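Local coordinates for tricorn protease (Thermoplasma acidophilum, PDB 1K32), which is a six-chain serine protease with beta propellers that probably cuts the peptides released by the proteasome into smaller fragments, at residues G194-I199 against Y1009-Y1014; R163-R168 against I187-N192; N119-T124 against T134-V139. All coordinates share one frame; numbering follows the deposited sequence.

How the contacts relate
Contacts 2 and 3 each join the second and third strands of a four-stranded antiparallel blade, in two successive blades of the N-terminal beta propeller, and both are largely buried. Contact 1 is only partly buried and joins distant parts of the chain: the outermost strand of the blade that holds contact 2 meets a short helix near the C-terminus. Contacts 1 and 2 touch, centres about 7 Å apart; the centre of contact 3 lies about 15 Å from that of contact 2. Their chemistry follows their place: apolar side chains with buried hydroxyls in contact 3, arginines, a glutamate and a tryptophan in contact 2, and proline and histidine against phenylalanine in contact 1.

Contact 1. Residues G194-I199 against Y1009-Y1014; sequences GAFKKI and YAPHDY
Pro1011 lays its CB over one face of the Phe196 ring, 3.9 Å from the ring centroid and 17° off the normal, a CH-pi contact that is nearly face-on. The flat, apolar phenylalanine suits this place because it offers a broad face to the proline CH groups. CG and CD of the proline ring continue along the base of the phenylalanine, CD coming to 4.0 Å from Phe196 CB. Beside it, His1012 presents the edge of its imidazole to the strand backbone: CD2 lies next to Phe196 N, and NE2, the N-H that the imidazole can offer to a strand carbonyl, makes a weak, bent hydrogen bond of 3.3 Å to Phe196 O. The ring reaches the strand because chi1 of 46° sets CG between the backbone N and the carbonyl carbon of His1012. Ala1010 CB lies 3.2 Å above the plane of the imidazole, over one face near its rim.

Strand 195-200 is the outermost strand of a beta-propeller blade, and helix 1011-1015 follows strand 1005-1006 of the parallel sheet in the peptidase part of the chain, so the contact docks the C-terminal region against a propeller blade about 800 residues earlier in sequence. Proline suits the first turn of a helix, where a backbone N-H is not needed for the helical bonding. Ala1010 is the N-cap, and its N gives a hydrogen bond of 2.8 Å to the anti lone pair of Asp1013 OD1, a role in the first turn that suits an aspartate. Ala1010 O takes bonds from both Asp1013 N and Tyr1014 N, which closes the first turn, on which Pro1011 and His1012 sit. Phe196 also packs on Ile166 and Leu151, while Pro1011 rests on Trp188 and Arg168 of the same blade.

Contact 2. Residues R163-R168 against I187-N192; sequences RRVIGR and IWIEVN
Glu190 reaches back over Arg164, and its side chain can be followed outward from the strand. CB sits 3.7 Å from Arg163 CB and close to Arg164 O. With CG anti to the backbone N (chi1 -164°) and the chain extended beyond it, the carboxylate is carried across to the backbone N of Arg164. There OE2 accepts from Arg164 N over 3.0 Å at a nearly straight 171°, through its anti lone pair, and it also forms a salt bridge with Arg164 NH2, whose exact position is less sure. OE1 takes a hydrogen bond from Gly194 N, beyond the classic bulge that Val191 and Asn192 make opposite Ala195.

These are the second and third strands of a propeller blade, running antiparallel. Ile166 and Trp188 form the hydrogen-bonded pair, Ile166 N to Trp188 O being 2.7 Å. Val165, Ile187 and Ile189 share one face, where beta-branched side chains interlock; Val165 CG1 meets Ile187 CG2 at 3.6 Å. On the face of Ile166, the guanidinium of Arg168 sits obliquely over one face of the Trp188 indole, offset toward the rim, in a cation-pi contact with CZ 4.5 Å from the centroid of the five-membered ring and the two planes 52° apart. A water accepts from both Trp188 NE1 and Arg168 NH2, while Arg168 NH1 is bonded to Tyr1009 O.

The buried glutamate is thus held by two backbone N-H groups, with the nearby guanidinium, less surely placed, adding to them, surroundings that would be expected to favour its ionised form.

Contact 3. Residues N119-T124 against T134-V139; sequences NLIIST and TCLYRV
Ile122 holds CG1 between its backbone N and carbonyl carbon (chi1 59°), which turns CG2 beside the N and against CG2 of Val139, 3.7 Å away, the two side chains crossing at about a right angle. The strands form a beta hairpin, the second and third strands of a propeller blade. Ile122 pairs with Tyr137 through two backbone bonds; a third, from Val139 N to Leu120 O, is 2.9 Å and almost straight at 175°. Ile122 and Val139, both beta-branched, suit this extended backbone. Leu120 CG packs on the same methyl, Val139 CG2, at 4.0 Å. With an alanine at Ile122, Val139 CG2 would probably lose its nearest apolar partner across the strands, and a gap would open facing Phe146 of strand 145-148 and Leu82 of strand 79-86 in another sheet. On the face of Ile121, its CD1 lies 3.7 Å from Arg138 CB; near the end of the hairpin the hydroxyls of Ser123 and Thr134 both bond Ala154 O, a way for polar groups to be buried here. Thr124 CG2 touches Tyr137 CE2 at 3.8 Å, and Tyr137 OH, bonded also to Gln128 NE2, shares a water with Thr124 O, 2.7 Å from that water.

Contact 1. Residues G194-I199 against Y1009-Y1014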
loop_
_atom_site.group_PDB
_atom_site.type_symbol
_atom_site.label_atom_id
_atom_site.label_comp_id
_atom_site.label_asym_id
_atom_site.label_seq_id
_atom_site.Cartn_x
_atom_site.Cartn_y
_atom_site.Cartn_z
ATOM N N GLY A 194 29.125 43.440 -63.155
ATOM C CA GLY A 194 28.667 43.772 -61.820
ATOM C C GLY A 194 27.420 44.640 -61.762
ATOM O O GLY A 194 26.791 44.732 -60.718
ATOM N N ALA A 195 27.059 45.267 -62.875
ATOM C CA ALA A 195 25.882 46.137 -62.945
ATOM C C ALA A 195 24.723 45.432 -63.652
ATOM O O ALA A 195 24.902 44.824 -64.707
ATOM C CB ALA A 195 26.232 47.427 -63.678
ATOM N N PHE A 196 23.528 45.523 -63.079
ATOM C CA PHE A 196 22.373 44.866 -63.673
ATOM C C PHE A 196 21.191 45.771 -63.968
ATOM O O PHE A 196 20.977 46.781 -63.310
ATOM C CB PHE A 196 21.898 43.720 -62.781
ATOM C CG PHE A 196 22.886 42.607 -62.651
ATOM C CD1 PHE A 196 24.049 42.775 -61.908
ATOM C CD2 PHE A 196 22.654 41.382 -63.271
ATOM C CE1 PHE A 196 24.969 41.735 -61.782
ATOM C CE2 PHE A 196 23.566 40.339 -63.151
ATOM C CZ PHE A 196 24.726 40.521 -62.401
ATOM N N LYS A 197 20.415 45.360 -64.961
ATOM C CA LYS A 197 19.234 46.081 -65.386
ATOM C C LYS A 197 18.073 45.093 -65.497
ATOM O O LYS A 197 18.255 43.955 -65.922
ATOM C CB LYS A 197 19.498 46.731 -66.747
ATOM C CG LYS A 197 18.263 47.254 -67.447
ATOM C CD LYS A 197 18.607 47.770 -68.843
ATOM C CE LYS A 197 17.378 48.353 -69.530
ATOM N NZ LYS A 197 17.683 48.821 -70.917
ATOM N N LYS A 198 16.882 45.525 -65.102
ATOM C CA LYS A 198 15.696 44.677 -65.195
ATOM C C LYS A 198 15.185 44.792 -66.640
ATOM O O LYS A 198 14.835 45.887 -67.084
ATOM C CB LYS A 198 14.640 45.176 -64.212
ATOM C CG LYS A 198 13.414 44.292 -64.066
ATOM C CD LYS A 198 12.457 44.893 -63.043
ATOM C CE LYS A 198 12.021 46.294 -63.491
ATOM N NZ LYS A 198 11.131 46.929 -62.498
ATOM N N ILE A 199 15.158 43.685 -67.382
ATOM C CA ILE A 199 14.714 43.738 -68.779
ATOM C C ILE A 199 13.336 43.149 -69.076
ATOM O O ILE A 199 12.699 43.524 -70.062
ATOM C CB ILE A 199 15.736 43.065 -69.739
ATOM C CG1 ILE A 199 16.129 41.688 -69.207
ATOM C CG2 ILE A 199 16.964 43.952 -69.917
ATOM C CD1 ILE A 199 16.958 40.884 -70.189
ATOM N N TYR A 1009 15.835 46.197 -54.940
ATOM C CA TYR A 1009 16.993 45.607 -54.296
ATOM C C TYR A 1009 17.617 44.826 -55.456
ATOM O O TYR A 1009 17.370 43.638 -55.621
ATOM C CB TYR A 1009 16.556 44.662 -53.177
ATOM C CG TYR A 1009 17.623 44.375 -52.135
ATOM C CD1 TYR A 1009 18.960 44.212 -52.492
ATOM C CD2 TYR A 1009 17.275 44.219 -50.791
ATOM C CE1 TYR A 1009 19.929 43.894 -51.534
ATOM C CE2 TYR A 1009 18.224 43.904 -49.832
ATOM C CZ TYR A 1009 19.543 43.741 -50.207
ATOM O OH TYR A 1009 20.457 43.399 -49.245
ATOM N N ALA A 1010 18.410 45.519 -56.268
ATOM C CA ALA A 1010 19.048 44.925 -57.441
ATOM C C ALA A 1010 20.165 43.927 -57.135
ATOM O O ALA A 1010 20.725 43.924 -56.044
ATOM C CB ALA A 1010 19.574 46.024 -58.328
ATOM N N PRO A 1011 20.509 43.069 -58.117
ATOM C CA PRO A 1011 21.570 42.079 -57.920
ATOM C C PRO A 1011 22.881 42.745 -57.520
ATOM O O PRO A 1011 23.588 42.251 -56.649
ATOM C CB PRO A 1011 21.657 41.388 -59.282
ATOM C CG PRO A 1011 20.244 41.460 -59.777
ATOM C CD PRO A 1011 19.879 42.895 -59.438
ATOM N N HIS A 1012 23.194 43.878 -58.145
ATOM C CA HIS A 1012 24.429 44.579 -57.827
ATOM C C HIS A 1012 24.413 45.146 -56.415
ATOM O O HIS A 1012 25.464 45.437 -55.846
ATOM C CB HIS A 1012 24.731 45.674 -58.871
ATOM C CG HIS A 1012 23.554 46.527 -59.235
ATOM N ND1 HIS A 1012 23.100 47.555 -58.437
ATOM C CD2 HIS A 1012 22.751 46.516 -60.327
ATOM C CE1 HIS A 1012 22.069 48.141 -59.021
ATOM N NE2 HIS A 1012 21.838 47.530 -60.169
ATOM N N ASP A 1013 23.220 45.291 -55.840
ATOM C CA ASP A 1013 23.107 45.782 -54.467
ATOM C C ASP A 1013 23.585 44.649 -53.565
ATOM O O ASP A 1013 24.333 44.872 -52.618
ATOM C CB ASP A 1013 21.658 46.155 -54.138
ATOM C CG ASP A 1013 21.234 47.462 -54.780
ATOM O OD1 ASP A 1013 20.128 47.529 -55.358
ATOM O OD2 ASP A 1013 22.010 48.434 -54.702
ATOM N N TYR A 1014 23.154 43.429 -53.869
ATOM C CA TYR A 1014 23.580 42.271 -53.088
ATOM C C TYR A 1014 25.077 42.059 -53.264
ATOM O O TYR A 1014 25.763 41.709 -52.317
ATOM C CB TYR A 1014 22.847 41.004 -53.524
ATOM C CG TYR A 1014 21.394 40.970 -53.124
ATOM C CD1 TYR A 1014 20.392 41.321 -54.027
ATOM C CD2 TYR A 1014 21.019 40.576 -51.842
ATOM C CE1 TYR A 1014 19.051 41.274 -53.656
ATOM C CE2 TYR A 1014 19.680 40.527 -51.461
ATOM C CZ TYR A 1014 18.710 40.874 -52.370
ATOM O OH TYR A 1014 17.395 40.798 -52.007
#

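Contact 2. Residues R163-R168 against I187-N192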
loop_
_atom_site.group_PDB
_atom_site.type_symbol
_atom_site.label_atom_id
_atom_site.label_comp_id
_atom_site.label_asym_id
_atom_site.label_seq_id
_atom_site.Cartn_x
_atom_site.Cartn_y
_atom_site.Cartn_z
ATOM N N ARG A 163 27.822 37.808 -69.931
ATOM C CA ARG A 163 27.014 38.411 -68.877
ATOM C C ARG A 163 25.955 37.501 -68.278
ATOM O O ARG A 163 25.367 36.664 -68.964
ATOM C CB ARG A 163 26.385 39.727 -69.345
ATOM C CG ARG A 163 25.914 39.766 -70.773
ATOM C CD ARG A 163 25.299 41.121 -71.058
ATOM N NE ARG A 163 24.652 41.165 -72.362
ATOM C CZ ARG A 163 23.745 42.068 -72.714
ATOM N NH1 ARG A 163 23.215 42.024 -73.929
ATOM N NH2 ARG A 163 23.357 43.005 -71.855
ATOM N N ARG A 164 25.729 37.675 -66.980
ATOM C CA ARG A 164 24.769 36.874 -66.239
ATOM C C ARG A 164 23.330 37.349 -66.429
ATOM O O ARG A 164 23.054 38.546 -66.390
ATOM C CB ARG A 164 25.115 36.903 -64.748
ATOM C CG ARG A 164 26.596 36.619 -64.435
ATOM C CD ARG A 164 26.804 36.312 -62.954
ATOM N NE ARG A 164 27.889 37.071 -62.335
ATOM C CZ ARG A 164 28.003 38.390 -62.401
ATOM N NH1 ARG A 164 29.008 39.011 -61.807
ATOM N NH2 ARG A 164 27.114 39.090 -63.084
ATOM N N VAL A 165 22.427 36.395 -66.646
ATOM C CA VAL A 165 20.999 36.687 -66.805
ATOM C C VAL A 165 20.334 36.060 -65.581
ATOM O O VAL A 165 20.502 34.871 -65.306
ATOM C CB VAL A 165 20.407 36.062 -68.085
ATOM C CG1 VAL A 165 18.949 36.502 -68.239
ATOM C CG2 VAL A 165 21.206 36.499 -69.303
ATOM N N ILE A 166 19.584 36.863 -64.841
ATOM C CA ILE A 166 18.971 36.361 -63.631
ATOM C C ILE A 166 17.459 36.341 -63.646
ATOM O O ILE A 166 16.803 37.337 -63.937
ATOM C CB ILE A 166 19.489 37.158 -62.417
ATOM C CG1 ILE A 166 20.999 36.889 -62.268
ATOM C CG2 ILE A 166 18.712 36.791 -61.155
ATOM C CD1 ILE A 166 21.709 37.752 -61.266
ATOM N N GLY A 167 16.923 35.162 -63.355
ATOM C CA GLY A 167 15.491 34.995 -63.291
ATOM C C GLY A 167 15.102 34.989 -61.823
ATOM O O GLY A 167 15.623 34.186 -61.030
ATOM N N ARG A 168 14.214 35.905 -61.458
ATOM C CA ARG A 168 13.730 36.018 -60.092
ATOM C C ARG A 168 12.305 35.499 -60.024
ATOM O O ARG A 168 11.468 35.925 -60.809
ATOM C CB ARG A 168 13.748 37.476 -59.637
ATOM C CG ARG A 168 15.133 38.007 -59.333
ATOM C CD ARG A 168 15.089 39.464 -58.926
ATOM N NE ARG A 168 16.317 39.835 -58.237
ATOM C CZ ARG A 168 16.534 41.000 -57.630
ATOM N NH1 ARG A 168 17.701 41.200 -57.018
ATOM N NH2 ARG A 168 15.606 41.966 -57.640
ATOM N N ILE A 187 13.009 39.176 -65.043
ATOM C CA ILE A 187 14.353 38.867 -65.500
ATOM C C ILE A 187 15.268 40.083 -65.510
ATOM O O ILE A 187 14.873 41.181 -65.914
ATOM C CB ILE A 187 14.335 38.252 -66.921
ATOM C CG1 ILE A 187 13.411 37.024 -66.947
ATOM C CG2 ILE A 187 15.753 37.873 -67.340
ATOM C CD1 ILE A 187 13.338 36.333 -68.280
ATOM N N TRP A 188 16.498 39.877 -65.055
ATOM C CA TRP A 188 17.490 40.943 -65.024
ATOM C C TRP A 188 18.685 40.474 -65.837
ATOM O O TRP A 188 18.908 39.273 -65.963
ATOM C CB TRP A 188 17.959 41.225 -63.598
ATOM C CG TRP A 188 16.962 41.878 -62.691
ATOM C CD1 TRP A 188 15.785 41.351 -62.244
ATOM C CD2 TRP A 188 17.093 43.161 -62.061
ATOM N NE1 TRP A 188 15.177 42.222 -61.371
ATOM C CE2 TRP A 188 15.956 43.340 -61.239
ATOM C CE3 TRP A 188 18.062 44.177 -62.111
ATOM C CZ2 TRP A 188 15.757 44.496 -60.468
ATOM C CZ3 TRP A 188 17.866 45.327 -61.345
ATOM C CH2 TRP A 188 16.716 45.475 -60.531
ATOM N N ILE A 189 19.453 41.416 -66.378
ATOM C CA ILE A 189 20.636 41.072 -67.154
ATOM C C ILE A 189 21.797 42.003 -66.818
ATOM O O ILE A 189 21.611 43.196 -66.570
ATOM C CB ILE A 189 20.350 41.123 -68.672
ATOM C CG1 ILE A 189 21.511 40.504 -69.439
ATOM C CG2 ILE A 189 20.156 42.556 -69.129
ATOM C CD1 ILE A 189 21.176 40.177 -70.877
ATOM N N GLU A 190 22.999 41.442 -66.799
ATOM C CA GLU A 190 24.189 42.214 -66.487
ATOM C C GLU A 190 24.517 43.061 -67.711
ATOM O O GLU A 190 24.459 42.574 -68.831
ATOM C CB GLU A 190 25.338 41.261 -66.161
ATOM C CG GLU A 190 26.519 41.891 -65.451
ATOM C CD GLU A 190 27.607 40.875 -65.141
ATOM O OE1 GLU A 190 28.528 41.190 -64.363
ATOM O OE2 GLU A 190 27.544 39.751 -65.678
ATOM N N VAL A 191 24.834 44.332 -67.505
ATOM C CA VAL A 191 25.160 45.209 -68.627
ATOM C C VAL A 191 26.619 45.645 -68.548
ATOM O O VAL A 191 27.297 45.803 -69.561
ATOM C CB VAL A 191 24.247 46.461 -68.652
ATOM C CG1 VAL A 191 22.824 46.059 -68.972
ATOM C CG2 VAL A 191 24.295 47.171 -67.313
ATOM N N ASN A 192 27.091 45.831 -67.328
ATOM C CA ASN A 192 28.458 46.238 -67.073
ATOM C C ASN A 192 28.892 45.291 -65.971
ATOM O O ASN A 192 28.167 45.137 -64.997
ATOM C CB ASN A 192 28.476 47.689 -66.585
ATOM C CG ASN A 192 29.748 48.042 -65.855
ATOM O OD1 ASN A 192 30.848 47.835 -66.368
ATOM N ND2 ASN A 192 29.608 48.585 -64.646
HETATM O O HOH W 1 12.894 42.320 -59.244
#

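Contact 3. Residues N119-T124 against T134-V139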
loop_
_atom_site.group_PDB
_atom_site.type_symbol
_atom_site.label_atom_id
_atom_site.label_comp_id
_atom_site.label_asym_id
_atom_site.label_seq_id
_atom_site.Cartn_x
_atom_site.Cartn_y
_atom_site.Cartn_z
ATOM N N ASN A 119 30.257 24.499 -64.588
ATOM C CA ASN A 119 30.009 24.164 -63.190
ATOM C C ASN A 119 28.556 24.361 -62.803
ATOM O O ASN A 119 27.897 25.305 -63.250
ATOM C CB ASN A 119 30.882 25.009 -62.264
ATOM C CG ASN A 119 32.351 24.879 -62.585
ATOM O OD1 ASN A 119 33.003 25.853 -62.960
ATOM N ND2 ASN A 119 32.882 23.673 -62.447
ATOM N N LEU A 120 28.065 23.464 -61.957
ATOM C CA LEU A 120 26.693 23.535 -61.484
ATOM C C LEU A 120 26.468 24.725 -60.553
ATOM O O LEU A 120 27.266 24.980 -59.656
ATOM C CB LEU A 120 26.335 22.257 -60.734
ATOM C CG LEU A 120 24.970 22.235 -60.040
ATOM C CD1 LEU A 120 23.869 22.423 -61.072
ATOM C CD2 LEU A 120 24.794 20.907 -59.305
ATOM N N ILE A 121 25.386 25.461 -60.799
ATOM C CA ILE A 121 24.992 26.575 -59.944
ATOM C C ILE A 121 23.658 26.134 -59.356
ATOM O O ILE A 121 22.755 25.727 -60.095
ATOM C CB ILE A 121 24.747 27.896 -60.718
ATOM C CG1 ILE A 121 25.997 28.290 -61.515
ATOM C CG2 ILE A 121 24.384 29.002 -59.710
ATOM C CD1 ILE A 121 27.228 28.491 -60.643
ATOM N N ILE A 122 23.541 26.198 -58.037
ATOM C CA ILE A 122 22.315 25.803 -57.380
ATOM C C ILE A 122 21.658 26.981 -56.714
ATOM O O ILE A 122 22.300 27.994 -56.438
ATOM C CB ILE A 122 22.535 24.699 -56.303
ATOM C CG1 ILE A 122 23.502 25.180 -55.223
ATOM C CG2 ILE A 122 23.018 23.425 -56.962
ATOM C CD1 ILE A 122 23.671 24.161 -54.082
ATOM N N SER A 123 20.361 26.837 -56.474
ATOM C CA SER A 123 19.581 27.869 -55.827
ATOM C C SER A 123 19.050 27.249 -54.554
ATOM O O SER A 123 18.447 26.181 -54.599
ATOM C CB SER A 123 18.431 28.287 -56.725
ATOM O OG SER A 123 17.541 29.110 -56.024
ATOM N N THR A 124 19.285 27.898 -53.415
ATOM C CA THR A 124 18.799 27.349 -52.156
ATOM C C THR A 124 18.737 28.333 -50.994
ATOM O O THR A 124 19.556 29.256 -50.874
ATOM C CB THR A 124 19.635 26.107 -51.721
ATOM O OG1 THR A 124 19.089 25.568 -50.519
ATOM C CG2 THR A 124 21.091 26.487 -51.472
ATOM N N THR A 134 16.368 32.176 -51.735
ATOM C CA THR A 134 16.984 31.034 -52.407
ATOM C C THR A 134 18.190 31.585 -53.140
ATOM O O THR A 134 18.120 31.937 -54.317
ATOM C CB THR A 134 16.010 30.377 -53.397
ATOM O OG1 THR A 134 15.493 31.367 -54.298
ATOM C CG2 THR A 134 14.856 29.738 -52.637
ATOM N N CYS A 135 19.297 31.678 -52.404
ATOM C CA CYS A 135 20.542 32.220 -52.924
ATOM C C CYS A 135 21.268 31.296 -53.891
ATOM O O CYS A 135 21.064 30.091 -53.868
ATOM C CB CYS A 135 21.462 32.579 -51.748
ATOM S SG CYS A 135 20.748 33.872 -50.700
ATOM N N LEU A 136 22.115 31.881 -54.738
ATOM C CA LEU A 136 22.895 31.128 -55.726
ATOM C C LEU A 136 24.290 30.764 -55.224
ATOM O O LEU A 136 24.975 31.586 -54.612
ATOM C CB LEU A 136 23.045 31.941 -57.010
ATOM C CG LEU A 136 21.739 32.314 -57.717
ATOM C CD1 LEU A 136 22.044 33.151 -58.939
ATOM C CD2 LEU A 136 20.984 31.040 -58.096
ATOM N N TYR A 137 24.707 29.532 -55.504
ATOM C CA TYR A 137 26.022 29.051 -55.109
ATOM C C TYR A 137 26.614 28.195 -56.230
ATOM O O TYR A 137 25.894 27.441 -56.893
ATOM C CB TYR A 137 25.927 28.170 -53.854
ATOM C CG TYR A 137 25.313 28.824 -52.642
ATOM C CD1 TYR A 137 26.117 29.319 -51.613
ATOM C CD2 TYR A 137 23.924 28.932 -52.512
ATOM C CE1 TYR A 137 25.556 29.900 -50.482
ATOM C CE2 TYR A 137 23.352 29.513 -51.383
ATOM C CZ TYR A 137 24.175 29.990 -50.373
ATOM O OH TYR A 137 23.619 30.536 -49.250
ATOM N N ARG A 138 27.918 28.322 -56.456
ATOM C CA ARG A 138 28.574 27.487 -57.451
ATOM C C ARG A 138 28.989 26.257 -56.657
ATOM O O ARG A 138 29.550 26.389 -55.576
ATOM C CB ARG A 138 29.826 28.148 -58.029
ATOM C CG ARG A 138 30.588 27.198 -58.937
ATOM C CD ARG A 138 31.714 27.859 -59.719
ATOM N NE ARG A 138 32.773 28.373 -58.853
ATOM C CZ ARG A 138 32.810 29.613 -58.392
ATOM N NH1 ARG A 138 33.801 30.006 -57.608
ATOM N NH2 ARG A 138 31.854 30.466 -58.733
ATOM N N VAL A 139 28.702 25.070 -57.179
ATOM C CA VAL A 139 29.052 23.852 -56.471
ATOM C C VAL A 139 30.472 23.406 -56.820
ATOM O O VAL A 139 30.887 23.459 -57.983
ATOM C CB VAL A 139 28.076 22.706 -56.808
ATOM C CG1 VAL A 139 28.444 21.460 -55.993
ATOM C CG2 VAL A 139 26.632 23.149 -56.517
HETATM O O HOH W 2 29.776 21.653 -60.451
HETATM O O HOH W 3 21.238 29.264 -48.728
#